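PDB 5MQR: beta-L-arabinobiosidase from Bacteroides thetaiotaomicron, which hydrolyses glycosidic linkages, probably releasing L-arabinose units from plant pectin as gut bacteria break it down. Local coordinates for residues A[882-886]-A[923-929]; A[804-809]-A[939-943]; A[145-151]-A[167-173]. One frame throughout, in Å; residues are numbered along the deposited sequence.

Contact 1 of 3, residues A[882-886]-A[923-929]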
loop_
_atom_site.group_PDB
_atom_site.type_symbol
_atom_site.label_atom_id
_atom_site.label_comp_id
_atom_site.label_asym_id
_atom_site.label_seq_id
_atom_site.Cartn_x
_atom_site.Cartn_y
_atom_site.Cartn_z
ATOM N N ASN A 882 -51.538 -12.713 -3.079
ATOM C CA ASN A 882 -51.044 -14.017 -3.515
ATOM C C ASN A 882 -50.152 -13.900 -4.737
ATOM O O ASN A 882 -50.366 -14.590 -5.737
ATOM C CB ASN A 882 -52.198 -14.981 -3.795
ATOM C CG ASN A 882 -52.914 -15.399 -2.539
ATOM O OD1 ASN A 882 -52.295 -15.651 -1.499
ATOM N ND2 ASN A 882 -54.224 -15.500 -2.627
ATOM N N VAL A 883 -49.188 -12.976 -4.644
ATOM C CA VAL A 883 -48.127 -12.814 -5.617
ATOM C C VAL A 883 -46.853 -12.380 -4.895
ATOM O O VAL A 883 -46.857 -11.423 -4.108
ATOM C CB VAL A 883 -48.521 -11.824 -6.744
ATOM C CG1 VAL A 883 -48.895 -10.446 -6.215
ATOM C CG2 VAL A 883 -47.411 -11.737 -7.792
ATOM N N ARG A 884 -45.775 -13.116 -5.130
ATOM C CA ARG A 884 -44.475 -12.743 -4.617
ATOM C C ARG A 884 -43.895 -11.673 -5.542
ATOM O O ARG A 884 -43.717 -11.916 -6.758
ATOM C CB ARG A 884 -43.534 -13.938 -4.559
ATOM C CG ARG A 884 -43.995 -15.097 -3.691
ATOM C CD ARG A 884 -42.877 -16.120 -3.612
ATOM N NE ARG A 884 -43.211 -17.306 -2.828
ATOM C CZ ARG A 884 -43.996 -18.308 -3.228
ATOM N NH1 ARG A 884 -44.585 -18.294 -4.424
ATOM N NH2 ARG A 884 -44.205 -19.330 -2.408
ATOM N N GLU A 885 -43.621 -10.503 -4.972
ATOM C CA GLU A 885 -43.052 -9.373 -5.725
ATOM C C GLU A 885 -41.753 -8.920 -5.079
ATOM O O GLU A 885 -41.476 -9.250 -3.937
ATOM C CB GLU A 885 -44.052 -8.207 -5.791
ATOM C CG GLU A 885 -45.334 -8.530 -6.550
ATOM C CD GLU A 885 -46.405 -7.457 -6.414
ATOM O OE1 GLU A 885 -46.765 -7.073 -5.273
ATOM O OE2 GLU A 885 -46.890 -6.990 -7.463
ATOM N N ALA A 886 -40.978 -8.129 -5.805
ATOM C CA ALA A 886 -39.732 -7.586 -5.258
ATOM C C ALA A 886 -40.004 -6.728 -4.024
ATOM O O ALA A 886 -39.144 -6.660 -3.124
ATOM C CB ALA A 886 -38.985 -6.767 -6.307
ATOM N N THR A 923 -36.209 -9.797 -11.192
ATOM C CA THR A 923 -37.504 -9.378 -11.703
ATOM C C THR A 923 -38.246 -8.627 -10.589
ATOM O O THR A 923 -37.847 -8.683 -9.404
ATOM C CB THR A 923 -38.322 -10.586 -12.147
ATOM O OG1 THR A 923 -38.343 -11.549 -11.086
ATOM C CG2 THR A 923 -37.738 -11.224 -13.399
ATOM N N THR A 924 -39.274 -7.877 -10.987
ATOM C CA THR A 924 -40.154 -7.180 -10.038
ATOM C C THR A 924 -41.298 -8.053 -9.530
ATOM O O THR A 924 -41.995 -7.650 -8.611
ATOM C CB THR A 924 -40.757 -5.903 -10.633
ATOM O OG1 THR A 924 -41.060 -6.104 -12.023
ATOM C CG2 THR A 924 -39.792 -4.746 -10.474
ATOM N N ALA A 925 -41.476 -9.231 -10.122
ATOM C CA ALA A 925 -42.521 -10.163 -9.734
ATOM C C ALA A 925 -42.048 -11.561 -10.049
ATOM O O ALA A 925 -41.242 -11.773 -10.969
ATOM C CB ALA A 925 -43.814 -9.866 -10.488
ATOM N N GLU A 926 -42.520 -12.520 -9.279
ATOM C CA GLU A 926 -42.062 -13.889 -9.459
ATOM C C GLU A 926 -42.407 -14.388 -10.867
ATOM O O GLU A 926 -43.529 -14.233 -11.335
ATOM C CB GLU A 926 -42.640 -14.804 -8.373
ATOM C CG GLU A 926 -44.164 -14.874 -8.351
ATOM C CD GLU A 926 -44.708 -15.700 -7.226
ATOM O OE1 GLU A 926 -44.001 -16.596 -6.713
ATOM O OE2 GLU A 926 -45.875 -15.445 -6.868
ATOM N N ARG A 927 -41.437 -15.004 -11.527
ATOM C CA ARG A 927 -41.600 -15.423 -12.925
ATOM C C ARG A 927 -42.677 -16.507 -13.138
ATOM O O ARG A 927 -43.270 -16.582 -14.222
ATOM C CB ARG A 927 -40.255 -15.851 -13.486
ATOM C CG ARG A 927 -39.288 -14.679 -13.553
ATOM C CD ARG A 927 -37.907 -15.107 -13.992
ATOM N NE ARG A 927 -37.861 -15.395 -15.419
ATOM C CZ ARG A 927 -36.929 -16.134 -16.031
ATOM N NH1 ARG A 927 -35.922 -16.700 -15.359
ATOM N NH2 ARG A 927 -37.009 -16.316 -17.342
ATOM N N ARG A 928 -42.936 -17.317 -12.103
ATOM C CA ARG A 928 -44.008 -18.336 -12.118
ATOM C C ARG A 928 -45.437 -17.805 -12.151
ATOM O O ARG A 928 -46.365 -18.566 -12.423
ATOM C CB ARG A 928 -43.897 -19.264 -10.894
ATOM C CG ARG A 928 -44.163 -18.603 -9.536
ATOM C CD ARG A 928 -44.216 -19.650 -8.434
ATOM N NE ARG A 928 -42.905 -20.248 -8.200
ATOM C CZ ARG A 928 -41.922 -19.691 -7.487
ATOM N NH1 ARG A 928 -42.068 -18.499 -6.904
ATOM N NH2 ARG A 928 -40.775 -20.337 -7.343
ATOM N N HIS A 929 -45.639 -16.537 -11.817
ATOM C CA HIS A 929 -46.986 -16.051 -11.664
ATOM C C HIS A 929 -47.677 -15.905 -13.032
ATOM O O HIS A 929 -47.093 -15.336 -13.965
ATOM C CB HIS A 929 -47.036 -14.748 -10.877
ATOM C CG HIS A 929 -48.391 -14.456 -10.335
ATOM N ND1 HIS A 929 -49.326 -13.754 -11.048
ATOM C CD2 HIS A 929 -48.986 -14.812 -9.175
ATOM C CE1 HIS A 929 -50.446 -13.679 -10.354
ATOM N NE2 HIS A 929 -50.265 -14.309 -9.208
HETATM O O HOH W 1 -52.352 -13.313 -7.512
#

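Contact 2 of 3, residues A[804-809]-A[939-943]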
loop_
_atom_site.group_PDB
_atom_site.type_symbol
_atom_site.label_atom_id
_atom_site.label_comp_id
_atom_site.label_asym_id
_atom_site.label_seq_id
_atom_site.Cartn_x
_atom_site.Cartn_y
_atom_site.Cartn_z
ATOM N N GLY A 804 -44.747 4.763 -7.304
ATOM C CA GLY A 804 -44.010 4.748 -8.564
ATOM C C GLY A 804 -44.051 3.426 -9.309
ATOM O O GLY A 804 -43.214 3.185 -10.179
HETATM N N MSE A 805 -45.014 2.563 -8.985
HETATM C CA MSE A 805 -45.013 1.205 -9.498
HETATM C C MSE A 805 -46.329 0.850 -10.147
HETATM O O MSE A 805 -46.965 -0.157 -9.814
HETATM C CB MSE A 805 -44.610 0.214 -8.400
HETATM C CG MSE A 805 -43.389 0.667 -7.608
HETATM SE SE MSE A 805 -42.972 -0.665 -6.234
HETATM C CE MSE A 805 -41.335 0.176 -5.529
ATOM N N GLU A 806 -46.726 1.651 -11.128
ATOM C CA GLU A 806 -47.930 1.348 -11.903
ATOM C C GLU A 806 -47.884 -0.037 -12.591
ATOM O O GLU A 806 -46.814 -0.535 -12.961
ATOM C CB GLU A 806 -48.181 2.452 -12.932
ATOM C CG GLU A 806 -47.186 2.470 -14.080
ATOM C CD GLU A 806 -47.464 3.526 -15.158
ATOM O OE1 GLU A 806 -48.458 4.315 -15.055
ATOM O OE2 GLU A 806 -46.665 3.531 -16.146
ATOM N N GLU A 807 -49.070 -0.629 -12.753
ATOM C CA GLU A 807 -49.259 -1.942 -13.381
ATOM C C GLU A 807 -48.528 -3.094 -12.665
ATOM O O GLU A 807 -48.076 -4.041 -13.316
ATOM C CB GLU A 807 -48.855 -1.951 -14.872
ATOM C CG GLU A 807 -49.110 -0.703 -15.699
ATOM C CD GLU A 807 -50.490 -0.121 -15.546
ATOM O OE1 GLU A 807 -51.481 -0.876 -15.543
ATOM O OE2 GLU A 807 -50.556 1.127 -15.423
ATOM N N SER A 808 -48.415 -3.016 -11.342
ATOM C CA SER A 808 -47.940 -4.143 -10.567
ATOM C C SER A 808 -49.043 -5.199 -10.572
ATOM O O SER A 808 -50.202 -4.877 -10.802
ATOM C CB SER A 808 -47.603 -3.721 -9.134
ATOM O OG SER A 808 -48.764 -3.474 -8.356
ATOM N N ILE A 809 -48.668 -6.448 -10.311
ATOM C CA ILE A 809 -49.628 -7.536 -10.189
ATOM C C ILE A 809 -50.488 -7.341 -8.936
ATOM O O ILE A 809 -51.726 -7.331 -9.038
ATOM C CB ILE A 809 -48.947 -8.921 -10.170
ATOM C CG1 ILE A 809 -48.255 -9.167 -11.526
ATOM C CG2 ILE A 809 -49.972 -10.030 -9.894
ATOM C CD1 ILE A 809 -47.340 -10.379 -11.579
ATOM N N LYS A 939 -44.568 0.960 -21.834
ATOM C CA LYS A 939 -45.303 2.010 -21.082
ATOM C C LYS A 939 -45.088 1.992 -19.555
ATOM O O LYS A 939 -45.922 2.460 -18.810
ATOM C CB LYS A 939 -46.792 1.920 -21.427
ATOM C CG LYS A 939 -47.015 2.143 -22.909
ATOM C CD LYS A 939 -48.480 2.107 -23.299
ATOM C CE LYS A 939 -48.627 2.554 -24.757
ATOM N NZ LYS A 939 -49.867 1.982 -25.336
ATOM N N CYS A 940 -43.949 1.460 -19.121
ATOM C CA CYS A 940 -43.539 1.383 -17.704
ATOM C C CYS A 940 -44.432 0.512 -16.826
ATOM O O CYS A 940 -45.207 1.029 -16.022
ATOM C CB CYS A 940 -43.371 2.792 -17.109
ATOM S SG CYS A 940 -42.180 3.802 -18.015
ATOM N N GLU A 941 -44.281 -0.804 -16.964
ATOM C CA GLU A 941 -45.084 -1.779 -16.232
ATOM C C GLU A 941 -44.230 -2.481 -15.175
ATOM O O GLU A 941 -43.102 -2.876 -15.463
ATOM C CB GLU A 941 -45.676 -2.826 -17.178
ATOM C CG GLU A 941 -46.328 -2.275 -18.441
ATOM C CD GLU A 941 -45.337 -1.947 -19.570
ATOM O OE1 GLU A 941 -44.176 -2.460 -19.557
ATOM O OE2 GLU A 941 -45.723 -1.160 -20.473
ATOM N N TRP A 942 -44.803 -2.681 -13.984
ATOM C CA TRP A 942 -44.092 -3.246 -12.826
ATOM C C TRP A 942 -44.528 -4.679 -12.494
ATOM O O TRP A 942 -44.320 -5.166 -11.373
ATOM C CB TRP A 942 -44.278 -2.335 -11.613
ATOM C CG TRP A 942 -43.465 -1.095 -11.674
ATOM C CD1 TRP A 942 -43.664 -0.019 -12.480
ATOM C CD2 TRP A 942 -42.310 -0.787 -10.870
ATOM N NE1 TRP A 942 -42.694 0.934 -12.244
ATOM C CE2 TRP A 942 -41.855 0.488 -11.264
ATOM C CE3 TRP A 942 -41.629 -1.461 -9.855
ATOM C CZ2 TRP A 942 -40.767 1.106 -10.668
ATOM C CZ3 TRP A 942 -40.531 -0.860 -9.290
ATOM C CH2 TRP A 942 -40.116 0.415 -9.688
ATOM N N ASP A 943 -45.052 -5.371 -13.503
ATOM C CA ASP A 943 -45.513 -6.752 -13.346
ATOM C C ASP A 943 -44.472 -7.792 -13.760
ATOM O O ASP A 943 -44.833 -8.900 -14.192
ATOM C CB ASP A 943 -46.863 -6.974 -14.070
ATOM C CG ASP A 943 -46.795 -6.747 -15.566
ATOM O OD1 ASP A 943 -45.839 -6.083 -16.067
ATOM O OD2 ASP A 943 -47.737 -7.255 -16.242
HETATM O O HOH W 2 -45.914 -6.908 -9.908
#

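Contact 3 of 3, residues A[145-151]-A[167-173]. With EDO (1,2-ethanediol), chain H.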
loop_
_atom_site.group_PDB
_atom_site.type_symbol
_atom_site.label_atom_id
_atom_site.label_comp_id
_atom_site.label_asym_id
_atom_site.label_seq_id
_atom_site.Cartn_x
_atom_site.Cartn_y
_atom_site.Cartn_z
ATOM N N LEU A 145 55.520 -15.985 3.212
ATOM C CA LEU A 145 54.302 -15.525 2.573
ATOM C C LEU A 145 53.053 -15.836 3.411
ATOM O O LEU A 145 52.856 -16.965 3.879
ATOM C CB LEU A 145 54.167 -16.177 1.189
ATOM C CG LEU A 145 52.998 -15.728 0.317
ATOM C CD1 LEU A 145 53.171 -14.262 -0.071
ATOM C CD2 LEU A 145 52.872 -16.630 -0.904
ATOM N N ILE A 146 52.206 -14.821 3.566
ATOM C CA ILE A 146 50.941 -14.939 4.253
ATOM C C ILE A 146 49.846 -15.229 3.207
ATOM O O ILE A 146 49.855 -14.666 2.110
ATOM C CB ILE A 146 50.638 -13.628 5.026
ATOM C CG1 ILE A 146 51.695 -13.372 6.130
ATOM C CG2 ILE A 146 49.203 -13.600 5.565
ATOM C CD1 ILE A 146 51.822 -14.458 7.189
ATOM N N ALA A 147 48.902 -16.097 3.560
ATOM C CA ALA A 147 47.810 -16.464 2.656
ATOM C C ALA A 147 46.818 -15.332 2.464
ATOM O O ALA A 147 46.801 -14.367 3.232
ATOM C CB ALA A 147 47.082 -17.692 3.187
ATOM N N ILE A 148 45.983 -15.482 1.444
ATOM C CA ILE A 148 44.874 -14.594 1.174
ATOM C C ILE A 148 43.599 -15.328 1.555
ATOM O O ILE A 148 43.419 -16.485 1.201
ATOM C CB ILE A 148 44.806 -14.185 -0.318
ATOM C CG1 ILE A 148 46.110 -13.493 -0.759
ATOM C CG2 ILE A 148 43.595 -13.289 -0.601
ATOM C CD1 ILE A 148 46.455 -12.205 -0.034
HETATM N N MSE A 149 42.712 -14.629 2.266
HETATM C CA MSE A 149 41.415 -15.164 2.660
HETATM C C MSE A 149 40.415 -14.775 1.617
HETATM O O MSE A 149 40.511 -13.707 1.010
HETATM C CB MSE A 149 40.951 -14.716 4.069
HETATM C CG MSE A 149 41.935 -15.232 5.117
HETATM SE SE MSE A 149 41.121 -15.471 6.890
HETATM C CE MSE A 149 40.153 -17.158 6.500
ATOM N N HIS A 150 39.461 -15.676 1.397
ATOM C CA HIS A 150 38.381 -15.476 0.456
ATOM C C HIS A 150 37.289 -16.502 0.736
ATOM O O HIS A 150 37.571 -17.699 0.704
ATOM C CB HIS A 150 38.862 -15.651 -0.983
ATOM C CG HIS A 150 37.835 -15.239 -1.986
ATOM N ND1 HIS A 150 36.934 -16.126 -2.538
ATOM C CD2 HIS A 150 37.510 -14.019 -2.475
ATOM C CE1 HIS A 150 36.130 -15.475 -3.358
ATOM N NE2 HIS A 150 36.467 -14.196 -3.344
ATOM N N GLN A 151 36.089 -16.016 1.032
ATOM C CA GLN A 151 34.902 -16.823 1.370
ATOM C C GLN A 151 33.722 -16.273 0.631
ATOM O O GLN A 151 33.556 -15.052 0.625
ATOM C CB GLN A 151 34.425 -16.564 2.815
ATOM C CG GLN A 151 35.278 -17.032 3.897
ATOM C CD GLN A 151 36.359 -16.070 4.280
ATOM O OE1 GLN A 151 37.505 -16.351 4.042
ATOM N NE2 GLN A 151 36.005 -14.959 4.908
ATOM N N GLY A 167 35.749 -19.754 7.020
ATOM C CA GLY A 167 36.459 -19.021 6.011
ATOM C C GLY A 167 37.475 -19.896 5.334
ATOM O O GLY A 167 37.667 -21.053 5.721
ATOM N N ASN A 168 38.130 -19.346 4.323
ATOM C CA ASN A 168 39.022 -20.130 3.484
ATOM C C ASN A 168 40.324 -19.385 3.198
ATOM O O ASN A 168 40.322 -18.168 3.035
ATOM C CB ASN A 168 38.275 -20.454 2.203
ATOM C CG ASN A 168 39.143 -21.132 1.176
ATOM O OD1 ASN A 168 39.244 -22.353 1.161
ATOM N ND2 ASN A 168 39.762 -20.344 0.298
ATOM N N TYR A 169 41.425 -20.129 3.126
ATOM C CA TYR A 169 42.746 -19.588 2.797
ATOM C C TYR A 169 43.219 -20.039 1.409
ATOM O O TYR A 169 43.327 -21.234 1.154
ATOM C CB TYR A 169 43.747 -20.063 3.825
ATOM C CG TYR A 169 43.512 -19.559 5.229
ATOM C CD1 TYR A 169 43.843 -18.260 5.576
ATOM C CD2 TYR A 169 43.011 -20.399 6.227
ATOM C CE1 TYR A 169 43.666 -17.791 6.868
ATOM C CE2 TYR A 169 42.817 -19.937 7.520
ATOM C CZ TYR A 169 43.154 -18.628 7.834
ATOM O OH TYR A 169 42.999 -18.157 9.102
ATOM N N GLY A 170 43.478 -19.067 0.527
ATOM C CA GLY A 170 44.094 -19.276 -0.794
ATOM C C GLY A 170 45.498 -18.680 -0.839
ATOM O O GLY A 170 45.962 -18.126 0.149
ATOM N N VAL A 171 46.178 -18.800 -1.982
ATOM C CA VAL A 171 47.555 -18.310 -2.128
ATOM C C VAL A 171 47.680 -17.360 -3.307
ATOM O O VAL A 171 47.335 -17.721 -4.424
ATOM C CB VAL A 171 48.572 -19.455 -2.329
ATOM C CG1 VAL A 171 50.005 -18.909 -2.417
ATOM C CG2 VAL A 171 48.466 -20.481 -1.199
ATOM N N ALA A 172 48.160 -16.145 -3.042
ATOM C CA ALA A 172 48.572 -15.206 -4.086
ATOM C C ALA A 172 50.076 -15.043 -3.988
ATOM O O ALA A 172 50.597 -14.573 -2.969
ATOM C CB ALA A 172 47.887 -13.868 -3.902
ATOM N N LEU A 173 50.772 -15.477 -5.031
ATOM C CA LEU A 173 52.231 -15.372 -5.108
ATOM C C LEU A 173 52.662 -13.971 -5.527
ATOM O O LEU A 173 53.776 -13.560 -5.228
ATOM C CB LEU A 173 52.805 -16.432 -6.065
ATOM C CG LEU A 173 52.777 -17.873 -5.543
ATOM C CD1 LEU A 173 53.070 -18.866 -6.656
ATOM C CD2 LEU A 173 53.775 -18.063 -4.419
HETATM C C1 EDO H . 36.580 -12.625 -6.430
HETATM O O1 EDO H . 36.200 -11.844 -5.272
HETATM C C2 EDO H . 35.970 -12.076 -7.728
HETATM O O2 EDO H . 35.665 -13.090 -8.690
HETATM O O HOH W 3 49.387 -15.279 -0.516
#

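Contact 1 of 3, residues A[882-886]-A[923-929]
Glu-926 lays its carboxylate over the aliphatic stem of Arg-884, CD standing 3.4 Å from Arg-884 CB, and both of its oxygens are taken up by that residue. Glu-926 OE1 offers its syn lone pair to Arg-884 NH1 at 2.9 Å, in the guanidinium plane; the planes of the two groups stand 73° apart, and the bridge is made through NH1 alone. The other oxygen, Glu-926 OE2, accepts the backbone N-H of Arg-884 (N to OE2 2.9 Å) from above the carboxylate plane. The glutamate reaches this place because CG sits between its own backbone N and carbonyl carbon (chi1 60°) and the chain then runs extended. Arg-928 NH1 meets Glu-926 OE1 at 2.7 Å, completing a three-residue salt-bridge network. Arg-884 NH1 and Arg-928 NH1 are 3.5 Å apart, a like-charge approach that the shared carboxylate oxygen probably offsets; Glu-909 gives Arg-928 a second anionic partner.

Beyond this network Val-883 sets its CG2 methyl over one face of the His-929 imidazole, 3.9 Å from the ring centroid, a CH-pi contact that suits a compact branched residue. A water bridges Asn-882 O and His-929 NE2. The backbones meet in one beta bridge, Glu-885 with Ala-925, flanked by backbone hydrogen bonds from Glu-926 N to Arg-884 O and from Ala-886 N to Thr-924 O (3.0 Å). Glu-885 turns its carboxylate to Ser-810.

The 926-929 end folds as a type I turn. At the other end Ala-886 and Thr-924 rest on Thr-954 and Ala-950, respectively, of helix 948-964, while Thr-923 packs against Ala-918 of strand 917-918.

Contact 2 of 3, residues A[804-809]-A[939-943]
A Met-aromatic contact between Met-805, present as selenomethionine, and Trp-942 joins two loops of the glycosidase domain. Met-805 CA lies almost squarely over the five-membered ring, 3.4 Å from its centroid and 5° off the normal. Met-805 CB follows at 3.5 Å from Trp-942 CD2, and the extended chain (chi2 180°) carries SE on across the indole, to a point 4.4 Å from the centroid of the six-membered ring and oblique to it. A long, unbranched, polarisable side chain suits so broad a ring. Gly-804 continues the cover at the rim of the same face, its positive phi being easy for a glycine. Trp-942 also stacks on Trp-947.

The backbones are held more lightly. Trp-942 N makes a weak bond to Glu-806 O at 3.1 Å, bent to 132°, and a water joins Ile-809 N to Trp-942 O. Ile-809 CG1 packs on Asp-943 CB at 3.6 Å; the aspartate's carboxylate pairs with Arg-935. A leucine in place of Trp-942 would probably leave a gap under Met-805 CA and CB and deprive Trp-947 of its stacking mate.

Glu-806 OE2 lies 2.9 Å from Cys-940 O, acceptor facing acceptor with no hydrogen bond as modelled, and a HEPES molecule is nearby. The two loops belong to a domain that, as in relatives of this six-hairpin family, is probably an (alpha/alpha)6 toroid.

Contact 3 of 3, residues A[145-151]-A[167-173]
Gly-167 passes beside the end of Met-149, which is selenomethionine here; a side chain at this position would probably crowd the Met-149 methyl, which suits glycine. The next residue, Asn-168, is held at both ends of its backbone. Its N donates to Gln-151 OE1 at 3.1 Å in a nearly straight bond (169°), while its O accepts from His-150 N, also at 3.1 Å. His-150 itself swings its ring away from the strand pair: ND1 is hydrogen-bonded to Glu-248, and NE2 donates to a 1,2-ethanediol probably left from the crystallisation liquor.

Tyr-169 is paired with Met-149 across a non-hydrogen-bonded position, and the two side chains run alongside each other in the same direction. The methionine chain bends at its last torsion (chi3 77°), folding CE over the face of the phenol ring, 3.7 Å from its centroid. Met-149 SE comes obliquely, 3.4 Å from Tyr-169 CE1, making a Met-aromatic contact. Phe-123 of strand 120-123 touches both residues, and the tyrosine hydroxyl is hydrogen-bonded to Pro-124 O.

These residues belong to the antiparallel hairpin of strands 148-157 and 163-170, which opens a four-stranded sheet of the kind that forms a blade in a beta propeller. Gly-170 faces Ile-148 as a hydrogen-bonded pair: Gly-170 N donates to Ile-148 O at 2.7 Å, and Ile-148 N returns a bond to Gly-170 O at 2.9 Å.

Past the strand end, Val-171 meets Leu-145 through its CG1 methyl. Ala-172, small enough to sit close, receives Ile-148 CG1 at 3.6 Å from its CB, and a water links Ala-172 N to Ile-146 O. Leu-173 then bends its CD2 back to Leu-145 CD2, 3.9 Å away, the two leucines crossing at about a right angle.

From the N terminus, contact 3 comes first, closing a short hairpin of 15 intervening residues within the N-terminal propeller. Contact 2 opens far later, at 804-809, and closes at 939-943 after 129 residues that hold several helices of the glycosidase domain. Contact 1 is nested inside that span, with 36 residues between 882-886 and 923-929. The nested pair touch, Ala-925 CB of contact 1 lying 3.7 Å from Ile-809 CD1 of contact 2, and form one packed group of loops; 923-929 and 939-943 belong to the loop that leads into helix 948-964. Contact 3 stands in series with both, across the chain's centre, its own centre about 89 Å from that of contact 1.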